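Local atomic coordinates of mannose-specific lectin 3 chain 1 (Crocus vernus, PDB entry 3MEZ), a protein that probably binds mannose and weakly agglutinates erythrocytes, as the bulb-type lectin domain 1 chain of a heterotetramer. Residues D14-Y19 against A23-G28; C52-R55 against Q61-I64; E63-S66 against T71-W74. All blocks are in the same frame, centred on the assembly; numbering follows the deposited sequence.

The three contacts follow one another along the bulb-type lectin domain, a beta-prism II fold built of antiparallel sheets. Contact 1 closes the hairpin of strands 16-19 and 22-26 in one sheet. Contacts 2 and 3 lie in another, where strand 62-65 is flanked by strand 53-56 (contact 2) and by the chain leading into strand 74-76 (contact 3); these two share Glu63 and Ile64, and their centres are about 6 Å apart. Contact 1 lies about 12 Å from contact 2, centre to centre, yet Met26 and Phe24 reach Cys52, Leu54 and Leu62 through the interior. The two sheets thus meet through one hydrophobic core, with Arg55 and Glu63 on the face opposite Leu54 and Ile64.

Contact 1: D14-Y19 against A23-G28; sequences DNQLSY and AFVMQG
Leu17 and Phe24 form the antiparallel hydrogen-bonded pair at the middle of this hairpin. Phe24 N donates to Leu17 O at 2.9 Å, and Leu17 N returns a bond to Phe24 O at 3.1 Å. Gln16-Val25 and Ser18-Ala23 flank them as non-hydrogen-bonded pairs. Beyond Val25 the regular ladder ends: Met26 N still bonds to Asn15 O, but Met26 O accepts from Asp14 N at 2.7 Å. Met26 is also the centre of an inverse gamma turn.

At the open end of the hairpin two side chains add polar bonds, one of them weak. Asp14 OD1 accepts the weak bond from Gly28 N at 3.1 Å; glycine brings no side chain to hinder the carboxylate here. Asn15 ND2 turns back to Asp14 O, approaching from above the carbonyl plane.

Side-chain packing differs on the two faces. Gln16 and Val25 lie side by side, CB to CB 3.6 Å. With Gln16 CG set between the backbone N and the carbonyl carbon (chi1 64°) and the chain bent beyond it, OE1 comes within 3.7 Å of Ala23 CB, where a small methyl leaves room for the amide. On the other face Leu17 CB meets Phe24 CB at 4.1 Å; these large hydrophobic groups are buried, Leu17 against Ile11 and Leu91, Phe24 against Leu32 and Leu34.

Gln27 begins the QxDxNxVxY signature, continued on the next strand by Val33 and Tyr35, which in related lectins forms the mannose pocket. With strand 16-19 outermost within the chain and strand 22-26 next to it, the arrangement is the outer hairpin of a four-stranded beta-prism II sheet, leading directly into a probable sugar site.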
loop_
_atom_site.group_PDB
_atom_site.type_symbol
_atom_site.label_atom_id
_atom_site.label_comp_id
_atom_site.label_asym_id
_atom_site.label_seq_id
_atom_site.Cartn_x
_atom_site.Cartn_y
_atom_site.Cartn_z
ATOM N N ASP A 14 -13.260 -11.898 30.032
ATOM C CA ASP A 14 -14.236 -11.625 29.013
ATOM C C ASP A 14 -13.994 -10.364 28.178
ATOM O O ASP A 14 -14.883 -9.812 27.630
ATOM C CB ASP A 14 -15.630 -11.665 29.570
ATOM C CG ASP A 14 -16.134 -13.053 29.723
ATOM O OD1 ASP A 14 -15.813 -13.879 28.903
ATOM O OD2 ASP A 14 -16.818 -13.308 30.674
ATOM N N ASN A 15 -12.754 -9.947 28.098
ATOM C CA ASN A 15 -12.344 -8.903 27.201
ATOM C C ASN A 15 -11.455 -9.526 26.135
ATOM O O ASN A 15 -11.077 -10.622 26.266
ATOM C CB ASN A 15 -11.583 -7.804 27.893
ATOM C CG ASN A 15 -12.432 -6.974 28.804
ATOM O OD1 ASN A 15 -11.994 -5.982 29.302
ATOM N ND2 ASN A 15 -13.609 -7.384 29.031
ATOM N N GLN A 16 -11.166 -8.781 25.081
ATOM C CA GLN A 16 -10.462 -9.283 23.924
ATOM C C GLN A 16 -9.738 -8.218 23.135
ATOM O O GLN A 16 -10.095 -7.086 23.204
ATOM C CB GLN A 16 -11.437 -9.999 23.015
ATOM C CG GLN A 16 -12.491 -9.124 22.445
ATOM C CD GLN A 16 -13.784 -9.827 22.213
ATOM O OE1 GLN A 16 -14.214 -9.988 21.099
ATOM N NE2 GLN A 16 -14.417 -10.206 23.254
ATOM N N LEU A 17 -8.713 -8.638 22.404
ATOM C CA LEU A 17 -8.217 -7.962 21.225
ATOM C C LEU A 17 -9.150 -8.228 20.044
ATOM O O LEU A 17 -9.738 -9.256 19.960
ATOM C CB LEU A 17 -6.817 -8.396 20.866
ATOM C CG LEU A 17 -5.701 -8.245 21.865
ATOM C CD1 LEU A 17 -4.366 -8.659 21.240
ATOM C CD2 LEU A 17 -5.692 -6.847 22.444
ATOM N N SER A 18 -9.287 -7.272 19.168
ATOM C CA SER A 18 -10.096 -7.420 17.993
ATOM C C SER A 18 -9.522 -6.644 16.816
ATOM O O SER A 18 -8.971 -5.609 16.970
ATOM C CB SER A 18 -11.522 -6.970 18.298
ATOM O OG SER A 18 -11.620 -5.620 18.609
ATOM N N TYR A 19 -9.592 -7.205 15.642
ATOM C CA TYR A 19 -9.302 -6.477 14.430
ATOM C C TYR A 19 -10.132 -7.073 13.303
ATOM O O TYR A 19 -9.997 -8.219 13.007
ATOM C CB TYR A 19 -7.806 -6.440 14.087
ATOM C CG TYR A 19 -7.529 -5.488 12.976
ATOM C CD1 TYR A 19 -7.621 -4.149 13.180
ATOM C CD2 TYR A 19 -7.266 -5.930 11.718
ATOM C CE1 TYR A 19 -7.423 -3.299 12.212
ATOM C CE2 TYR A 19 -7.066 -5.074 10.719
ATOM C CZ TYR A 19 -7.151 -3.748 10.973
ATOM O OH TYR A 19 -6.967 -2.868 10.010
ATOM N N ALA A 23 -10.935 -12.009 16.684
ATOM C CA ALA A 23 -10.943 -11.756 18.126
ATOM C C ALA A 23 -9.991 -12.682 18.904
ATOM O O ALA A 23 -9.958 -13.838 18.599
ATOM C CB ALA A 23 -12.298 -11.935 18.666
ATOM N N PHE A 24 -9.286 -12.162 19.897
ATOM C CA PHE A 24 -8.418 -12.953 20.781
ATOM C C PHE A 24 -8.929 -12.742 22.177
ATOM O O PHE A 24 -8.700 -11.739 22.780
ATOM C CB PHE A 24 -6.966 -12.482 20.633
ATOM C CG PHE A 24 -5.884 -13.367 21.273
ATOM C CD1 PHE A 24 -4.922 -12.801 22.053
ATOM C CD2 PHE A 24 -5.763 -14.701 21.015
ATOM C CE1 PHE A 24 -3.934 -13.541 22.596
ATOM C CE2 PHE A 24 -4.771 -15.436 21.575
ATOM C CZ PHE A 24 -3.872 -14.866 22.354
ATOM N N VAL A 25 -9.628 -13.730 22.679
ATOM C CA VAL A 25 -10.429 -13.531 23.840
ATOM C C VAL A 25 -10.053 -14.311 25.104
ATOM O O VAL A 25 -9.938 -15.475 25.103
ATOM C CB VAL A 25 -11.989 -13.529 23.498
ATOM C CG1 VAL A 25 -12.303 -14.109 22.160
ATOM C CG2 VAL A 25 -12.811 -14.070 24.548
ATOM N N MET A 26 -9.940 -13.586 26.185
ATOM C CA MET A 26 -9.718 -14.158 27.479
ATOM C C MET A 26 -11.071 -14.508 28.102
ATOM O O MET A 26 -11.676 -13.741 28.759
ATOM C CB MET A 26 -8.910 -13.200 28.349
ATOM C CG MET A 26 -8.573 -13.704 29.679
ATOM S SD MET A 26 -7.409 -15.025 29.714
ATOM C CE MET A 26 -8.405 -16.428 29.801
ATOM N N GLN A 27 -11.515 -15.708 27.850
ATOM C CA GLN A 27 -12.829 -16.129 28.239
ATOM C C GLN A 27 -13.039 -16.363 29.730
ATOM O O GLN A 27 -12.144 -16.622 30.470
ATOM C CB GLN A 27 -13.290 -17.329 27.416
ATOM C CG GLN A 27 -13.296 -17.146 25.906
ATOM C CD GLN A 27 -13.704 -18.383 25.143
ATOM O OE1 GLN A 27 -13.824 -19.434 25.697
ATOM N NE2 GLN A 27 -13.890 -18.252 23.901
ATOM N N GLY A 28 -14.292 -16.305 30.119
ATOM C CA GLY A 28 -14.707 -16.539 31.465
ATOM C C GLY A 28 -14.446 -17.947 31.919
ATOM O O GLY A 28 -14.413 -18.209 33.056
#

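Contact 2: C52-R55 against Q61-I64; sequences CTLR and QLEI
A beta hairpin in the middle of a four-stranded beta-prism II sheet brings strands 53-56 and 62-65 together, and Arg55 and Glu63 make its hydrogen-bonded antiparallel pair. Arg55 N donates to Glu63 O at 3.0 Å, while Glu63 N donates to Arg55 O at 2.8 Å. CA-H...O contacts supplement them, such as Ile64 CA to Thr53 O at 3.3 Å.

The side chains of this pair run alongside each other on the polar face. Arg55 starts with CG anti to its backbone N (chi1 174°) and bends at chi3, which brings one guanidinium face to Glu63 OE2. That oxygen sits over the face, toward its rim, 3.1 Å from Arg55 NH1, with the guanidinium and carboxylate planes 33° apart. No N-H points at the oxygen, leaving attraction between charges to hold the pair. The other oxygen, OE1, accepts a hydrogen bond from Asn57 in the hairpin turn. Asn57 also bonds to Gln61 OE1, and Gln61 NE2 donates to Pro77 O.

The opposite face is hydrophobic. Both methyls of Leu54 touch Leu62, CD1 meeting Leu62 CD2 at 3.8 Å, and Leu54 CD2 also reaches Ile64 CG1 at 4.1 Å. Cys52 CB touches Ile64 CG2, also at 4.1 Å, while its sulfur is tied to Cys30 by the disulfide. Apolar side chains suit this side, where Met26 and Phe24 of another sheet pack against it.

By sequence comparison, Asn57, Gln61 and Glu63 probably stand where the mannose signature has glutamine, asparagine and valine. Such an altered set, with Glu63 committed to Arg55 and Asn57, is consistent with a degenerate sugar site whose polar groups are partly taken up by one another.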
loop_
_atom_site.group_PDB
_atom_site.type_symbol
_atom_site.label_atom_id
_atom_site.label_comp_id
_atom_site.label_asym_id
_atom_site.label_seq_id
_atom_site.Cartn_x
_atom_site.Cartn_y
_atom_site.Cartn_z
ATOM N N CYS A 52 -9.876 -15.385 35.250
ATOM C CA CYS A 52 -8.595 -15.342 34.594
ATOM C C CYS A 52 -8.331 -14.085 33.754
ATOM O O CYS A 52 -9.228 -13.524 33.170
ATOM C CB CYS A 52 -8.378 -16.600 33.763
ATOM S SG CYS A 52 -8.442 -18.175 34.581
ATOM N N THR A 53 -7.058 -13.723 33.706
ATOM C CA THR A 53 -6.557 -12.596 32.988
ATOM C C THR A 53 -5.272 -12.919 32.236
ATOM O O THR A 53 -4.568 -13.814 32.565
ATOM C CB THR A 53 -6.271 -11.420 33.907
ATOM O OG1 THR A 53 -5.142 -11.724 34.694
ATOM C CG2 THR A 53 -7.441 -11.100 34.808
ATOM N N LEU A 54 -5.012 -12.123 31.229
ATOM C CA LEU A 54 -3.935 -12.307 30.294
ATOM C C LEU A 54 -2.977 -11.137 30.317
ATOM O O LEU A 54 -3.374 -10.050 30.109
ATOM C CB LEU A 54 -4.549 -12.368 28.890
ATOM C CG LEU A 54 -3.868 -12.960 27.680
ATOM C CD1 LEU A 54 -3.470 -11.915 26.758
ATOM C CD2 LEU A 54 -2.705 -13.835 27.979
ATOM N N ARG A 55 -1.708 -11.420 30.494
ATOM C CA ARG A 55 -0.648 -10.442 30.541
ATOM C C ARG A 55 0.454 -10.758 29.505
ATOM O O ARG A 55 0.654 -11.866 29.209
ATOM C CB ARG A 55 -0.061 -10.463 31.946
ATOM C CG ARG A 55 1.099 -9.634 32.153
ATOM C CD ARG A 55 1.545 -9.617 33.612
ATOM N NE ARG A 55 2.847 -10.227 33.769
ATOM C CZ ARG A 55 3.389 -10.650 34.908
ATOM N NH1 ARG A 55 4.581 -11.197 34.876
ATOM N NH2 ARG A 55 2.757 -10.543 36.066
ATOM N N GLN A 61 6.414 -13.215 26.269
ATOM C CA GLN A 61 5.510 -14.314 26.516
ATOM C C GLN A 61 4.161 -13.827 27.074
ATOM O O GLN A 61 4.092 -12.895 27.800
ATOM C CB GLN A 61 6.050 -15.312 27.545
ATOM C CG GLN A 61 7.391 -15.986 27.299
ATOM C CD GLN A 61 7.941 -16.597 28.555
ATOM O OE1 GLN A 61 8.222 -15.907 29.498
ATOM N NE2 GLN A 61 8.075 -17.879 28.560
ATOM N N LEU A 62 3.097 -14.497 26.700
ATOM C CA LEU A 62 1.798 -14.281 27.303
ATOM C C LEU A 62 1.720 -15.116 28.556
ATOM O O LEU A 62 2.207 -16.182 28.556
ATOM C CB LEU A 62 0.667 -14.671 26.348
ATOM C CG LEU A 62 0.434 -13.811 25.122
ATOM C CD1 LEU A 62 -0.597 -14.424 24.302
ATOM C CD2 LEU A 62 0.046 -12.466 25.545
ATOM N N GLU A 63 1.119 -14.610 29.607
ATOM C CA GLU A 63 0.865 -15.329 30.828
ATOM C C GLU A 63 -0.599 -15.254 31.228
ATOM O O GLU A 63 -1.107 -14.194 31.397
ATOM C CB GLU A 63 1.684 -14.733 31.972
ATOM C CG GLU A 63 3.146 -14.482 31.688
ATOM C CD GLU A 63 3.958 -14.145 32.925
ATOM O OE1 GLU A 63 5.164 -14.206 32.871
ATOM O OE2 GLU A 63 3.384 -13.851 33.949
ATOM N N ILE A 64 -1.254 -16.377 31.406
ATOM C CA ILE A 64 -2.597 -16.417 31.967
ATOM C C ILE A 64 -2.498 -16.607 33.464
ATOM O O ILE A 64 -1.858 -17.516 33.915
ATOM C CB ILE A 64 -3.479 -17.530 31.336
ATOM C CG1 ILE A 64 -3.664 -17.318 29.839
ATOM C CG2 ILE A 64 -4.783 -17.597 31.990
ATOM C CD1 ILE A 64 -4.384 -18.404 29.166
#

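Contact 3: E63-S66 against T71-W74; sequences EIHS and TPVW
Ile64 turns its CD1 methyl against the indole of Trp74, coming obliquely to 3.4 Å from CE3. The indole is carried there by a first torsion that places CG anti to the backbone N (chi1 176°). Its broad apolar surface suits a neighbour as bulky as isoleucine. The other branch of Ile64, CG2, meets Val73 CB at 4.0 Å, and Val73 CG2 in turn touches Ser66 CB at 3.6 Å.

His65 and Pro72 lie side by side, pointing the same way. Pro72 CB is over one face of the imidazole, toward its rim, and Pro72 CG is 3.7 Å from His65 NE2; the compact, puckered proline ring sets its methylenes against the rim of the imidazole.

Two backbone bonds fix this geometry: Val73 N to Ile64 O at 2.7 Å and Ile64 N to Trp74 O at 3.1 Å. Val73 and Trp74 both face Ile64, a classic beta bulge that lets one residue of strand 62-65 engage both side chains.

The bulge marks where the chain joins the edge of the sheet as strand 74-76, whose Tyr76 ring lies nearly parallel to that of Trp74. On the other flank, strand 53-56 receives His65 at Thr53, while Leu32 of strand 32-35 packs against both Ile64 and Trp74.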
loop_
_atom_site.group_PDB
_atom_site.type_symbol
_atom_site.label_atom_id
_atom_site.label_comp_id
_atom_site.label_asym_id
_atom_site.label_seq_id
_atom_site.Cartn_x
_atom_site.Cartn_y
_atom_site.Cartn_z
ATOM N N GLU A 63 1.119 -14.610 29.607
ATOM C CA GLU A 63 0.865 -15.329 30.828
ATOM C C GLU A 63 -0.599 -15.254 31.228
ATOM O O GLU A 63 -1.107 -14.194 31.397
ATOM C CB GLU A 63 1.684 -14.733 31.972
ATOM C CG GLU A 63 3.146 -14.482 31.688
ATOM C CD GLU A 63 3.958 -14.145 32.925
ATOM O OE1 GLU A 63 5.164 -14.206 32.871
ATOM O OE2 GLU A 63 3.384 -13.851 33.949
ATOM N N ILE A 64 -1.254 -16.377 31.406
ATOM C CA ILE A 64 -2.597 -16.417 31.967
ATOM C C ILE A 64 -2.498 -16.607 33.464
ATOM O O ILE A 64 -1.858 -17.516 33.915
ATOM C CB ILE A 64 -3.479 -17.530 31.336
ATOM C CG1 ILE A 64 -3.664 -17.318 29.839
ATOM C CG2 ILE A 64 -4.783 -17.597 31.990
ATOM C CD1 ILE A 64 -4.384 -18.404 29.166
ATOM N N HIS A 65 -3.124 -15.717 34.213
ATOM C CA HIS A 65 -3.141 -15.735 35.678
ATOM C C HIS A 65 -4.530 -15.922 36.222
ATOM O O HIS A 65 -5.456 -15.383 35.715
ATOM C CB HIS A 65 -2.602 -14.461 36.263
ATOM C CG HIS A 65 -1.129 -14.317 36.173
ATOM N ND1 HIS A 65 -0.510 -13.657 35.144
ATOM C CD2 HIS A 65 -0.147 -14.725 36.994
ATOM C CE1 HIS A 65 0.787 -13.667 35.333
ATOM N NE2 HIS A 65 1.032 -14.306 36.447
ATOM N N SER A 66 -4.633 -16.678 37.293
ATOM C CA SER A 66 -5.890 -17.049 37.881
ATOM C C SER A 66 -6.103 -16.359 39.196
ATOM O O SER A 66 -5.198 -15.876 39.787
ATOM C CB SER A 66 -5.943 -18.545 38.096
ATOM O OG SER A 66 -7.158 -18.912 38.657
ATOM N N THR A 71 1.045 -19.100 40.810
ATOM C CA THR A 71 1.736 -19.233 39.562
ATOM C C THR A 71 0.777 -19.197 38.373
ATOM O O THR A 71 -0.357 -19.594 38.502
ATOM C CB THR A 71 2.472 -20.539 39.514
ATOM O OG1 THR A 71 3.132 -20.663 38.248
ATOM C CG2 THR A 71 1.516 -21.684 39.675
ATOM N N PRO A 72 1.269 -18.786 37.215
ATOM C CA PRO A 72 0.428 -18.638 36.045
ATOM C C PRO A 72 -0.189 -19.950 35.631
ATOM O O PRO A 72 0.352 -20.973 35.836
ATOM C CB PRO A 72 1.399 -18.174 34.971
ATOM C CG PRO A 72 2.504 -17.659 35.652
ATOM C CD PRO A 72 2.584 -18.215 36.997
ATOM N N VAL A 73 -1.378 -19.875 35.119
ATOM C CA VAL A 73 -2.047 -20.973 34.534
ATOM C C VAL A 73 -1.408 -21.510 33.257
ATOM O O VAL A 73 -1.509 -22.666 32.976
ATOM C CB VAL A 73 -3.498 -20.579 34.282
ATOM C CG1 VAL A 73 -4.192 -21.653 33.624
ATOM C CG2 VAL A 73 -4.130 -20.290 35.584
ATOM N N TRP A 74 -0.854 -20.628 32.448
ATOM C CA TRP A 74 -0.308 -20.986 31.159
ATOM C C TRP A 74 0.714 -19.937 30.785
ATOM O O TRP A 74 0.566 -18.820 31.099
ATOM C CB TRP A 74 -1.468 -21.071 30.171
ATOM C CG TRP A 74 -1.241 -21.345 28.726
ATOM C CD1 TRP A 74 -1.120 -22.541 28.129
ATOM C CD2 TRP A 74 -1.241 -20.394 27.696
ATOM N NE1 TRP A 74 -0.991 -22.392 26.791
ATOM C CE2 TRP A 74 -1.067 -21.073 26.501
ATOM C CE3 TRP A 74 -1.355 -19.010 27.662
ATOM C CZ2 TRP A 74 -0.994 -20.430 25.312
ATOM C CZ3 TRP A 74 -1.258 -18.395 26.490
ATOM C CH2 TRP A 74 -1.112 -19.097 25.324
#